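Local coordinates for protein RmpA (Streptococcus mutans, PDB 3BJV) that probably serves as the cytoplasmic IIA component of a phosphoenolpyruvate-dependent phosphotransferase system that phosphorylates ascorbate as it is taken up, at residues Val97-Ala102 and Arg131-Lys136. Sequence-based numbering, arbitrary orientation.
Sequences VQVLLA and RLVNCK
Val99 and Val133 meet methyl to methyl, and around this pair the strand 96-104 packs against helix 128-133. From CB, Val99 points toward the helix and splits into two methyls with separate tasks. CG1 of Val99, turned opposite the backbone N (chi1 -171°), reaches CD1 of Leu132 at 4.1 Å. CG2 of Val99, on the backbone N side, touches CG2 of Val133 at 3.8 Å. One beta-branched residue thus covers two consecutive helix positions, and its compact fork suits a strand whose backbone also pairs with Gly63 and Ala65.

Leu132 is longer; its side chain crosses that of Val99 at about a right angle and sets CD1 against it. It also touches Phe123 of helix 108-123, which Val99 meets too, and Met144 of helix 138-147, so these two aliphatic residues lie between the mixed sheet and helices of this alpha/beta three-layer sandwich.

Val133 is less deeply buried. Its CG2 packs against Val99 and also lies 3.9 Å from CD of Gln98, whose extended chain runs across the valine at about a right angle. Gln98 sits where the strand turns a corner; its aliphatic CG adds to the cover over Val133 at 4.0 Å from CG2, while the polar end of this partly exposed residue suits a border that solvent can reach.

Here the joint between sheet and helix is probably held by dispersion and, on the Val99 and Leu132 side, by burial away from water; without directional bonds between the segments, the contact depends on how well the branched side chains fit together.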
loop_
_atom_site.group_PDB
_atom_site.type_symbol
_atom_site.label_atom_id
_atom_site.label_comp_id
_atom_site.label_asym_id
_atom_site.label_seq_id
_atom_site.Cartn_x
_atom_site.Cartn_y
_atom_site.Cartn_z
ATOM N N VAL A 97 11.043 -12.473 -9.674
ATOM C CA VAL A 97 9.656 -12.131 -10.017
ATOM C C VAL A 97 9.159 -13.009 -11.103
ATOM O O VAL A 97 9.854 -13.224 -12.087
ATOM C CB VAL A 97 9.468 -10.621 -10.475
ATOM C CG1 VAL A 97 8.062 -10.371 -10.932
ATOM C CG2 VAL A 97 9.849 -9.674 -9.302
ATOM N N GLN A 98 7.944 -13.512 -10.918
ATOM C CA GLN A 98 7.263 -14.261 -11.952
ATOM C C GLN A 98 5.890 -13.711 -12.367
ATOM O O GLN A 98 5.374 -14.059 -13.406
ATOM C CB GLN A 98 7.154 -15.720 -11.561
ATOM C CG GLN A 98 7.052 -16.562 -12.807
ATOM C CD GLN A 98 7.249 -18.041 -12.546
ATOM O OE1 GLN A 98 7.289 -18.838 -13.489
ATOM N NE2 GLN A 98 7.404 -18.412 -11.259
ATOM N N VAL A 99 5.286 -12.866 -11.525
ATOM C CA VAL A 99 3.974 -12.270 -11.834
ATOM C C VAL A 99 4.072 -10.748 -11.757
ATOM O O VAL A 99 4.575 -10.212 -10.769
ATOM C CB VAL A 99 2.841 -12.775 -10.907
ATOM C CG1 VAL A 99 1.485 -12.301 -11.404
ATOM C CG2 VAL A 99 2.864 -14.306 -10.777
ATOM N N LEU A 100 3.592 -10.059 -12.799
ATOM C CA LEU A 100 3.624 -8.597 -12.803
ATOM C C LEU A 100 2.230 -7.993 -12.962
ATOM O O LEU A 100 1.494 -8.306 -13.899
ATOM C CB LEU A 100 4.633 -8.020 -13.821
ATOM C CG LEU A 100 6.034 -8.563 -13.687
ATOM C CD1 LEU A 100 6.287 -9.573 -14.795
ATOM C CD2 LEU A 100 7.011 -7.428 -13.805
ATOM N N LEU A 101 1.860 -7.174 -11.992
ATOM C CA LEU A 101 0.620 -6.468 -12.031
ATOM C C LEU A 101 0.936 -4.950 -12.068
ATOM O O LEU A 101 1.221 -4.341 -11.032
ATOM C CB LEU A 101 -0.265 -6.877 -10.854
ATOM C CG LEU A 101 -1.790 -6.820 -11.045
ATOM C CD1 LEU A 101 -2.491 -7.633 -9.918
ATOM C CD2 LEU A 101 -2.269 -5.361 -11.040
ATOM N N ALA A 102 0.956 -4.390 -13.278
ATOM C CA ALA A 102 1.214 -2.968 -13.482
ATOM C C ALA A 102 0.000 -2.157 -13.102
ATOM O O ALA A 102 -1.138 -2.563 -13.283
ATOM C CB ALA A 102 1.574 -2.690 -14.869
ATOM N N ARG A 131 -0.873 -20.394 -8.433
ATOM C CA ARG A 131 -2.104 -20.555 -9.136
ATOM C C ARG A 131 -2.133 -19.557 -10.327
ATOM O O ARG A 131 -2.451 -19.958 -11.448
ATOM C CB ARG A 131 -3.286 -20.420 -8.183
ATOM C CG ARG A 131 -3.382 -21.565 -7.140
ATOM C CD ARG A 131 -4.388 -21.240 -5.960
ATOM N NE ARG A 131 -5.712 -20.997 -6.513
ATOM C CZ ARG A 131 -6.668 -20.265 -5.960
ATOM N NH1 ARG A 131 -6.477 -19.669 -4.786
ATOM N NH2 ARG A 131 -7.825 -20.147 -6.601
ATOM N N LEU A 132 -1.726 -18.306 -10.107
ATOM C CA LEU A 132 -1.638 -17.294 -11.198
ATOM C C LEU A 132 -0.794 -17.738 -12.399
ATOM O O LEU A 132 -1.207 -17.602 -13.562
ATOM C CB LEU A 132 -1.132 -15.977 -10.625
ATOM C CG LEU A 132 -2.255 -15.170 -9.947
ATOM C CD1 LEU A 132 -1.685 -13.947 -9.315
ATOM C CD2 LEU A 132 -3.257 -14.784 -10.990
ATOM N N VAL A 133 0.361 -18.335 -12.075
ATOM C CA VAL A 133 1.306 -18.911 -13.021
ATOM C C VAL A 133 0.706 -20.125 -13.812
ATOM O O VAL A 133 1.051 -20.347 -14.974
ATOM C CB VAL A 133 2.686 -19.185 -12.286
ATOM C CG1 VAL A 133 3.633 -20.031 -13.095
ATOM C CG2 VAL A 133 3.403 -17.853 -11.941
ATOM N N ASN A 134 -0.168 -20.909 -13.195
ATOM C CA ASN A 134 -0.849 -22.020 -13.921
ATOM C C ASN A 134 -2.142 -21.616 -14.675
ATOM O O ASN A 134 -2.842 -22.485 -15.159
ATOM C CB ASN A 134 -1.195 -23.187 -12.979
ATOM C CG ASN A 134 0.048 -23.962 -12.491
ATOM O OD1 ASN A 134 1.044 -24.092 -13.241
ATOM N ND2 ASN A 134 -0.022 -24.519 -11.237
ATOM N N CYS A 135 -2.466 -20.315 -14.715
ATOM C CA CYS A 135 -3.609 -19.777 -15.464
ATOM C C CYS A 135 -3.262 -19.700 -16.924
ATOM O O CYS A 135 -2.174 -19.198 -17.296
ATOM C CB CYS A 135 -4.015 -18.373 -14.970
ATOM S SG CYS A 135 -5.031 -18.393 -13.468
ATOM N N LYS A 136 -4.174 -20.241 -17.735
ATOM C CA LYS A 136 -4.059 -20.285 -19.194
ATOM C C LYS A 136 -4.871 -19.191 -19.895
ATOM O O LYS A 136 -4.493 -18.728 -20.952
ATOM C CB LYS A 136 -4.596 -21.613 -19.686
ATOM C CG LYS A 136 -3.562 -22.681 -19.952
ATOM C CD LYS A 136 -3.506 -23.779 -18.862
ATOM C CE LYS A 136 -2.048 -24.365 -18.780
ATOM N NZ LYS A 136 -1.834 -25.292 -17.634
#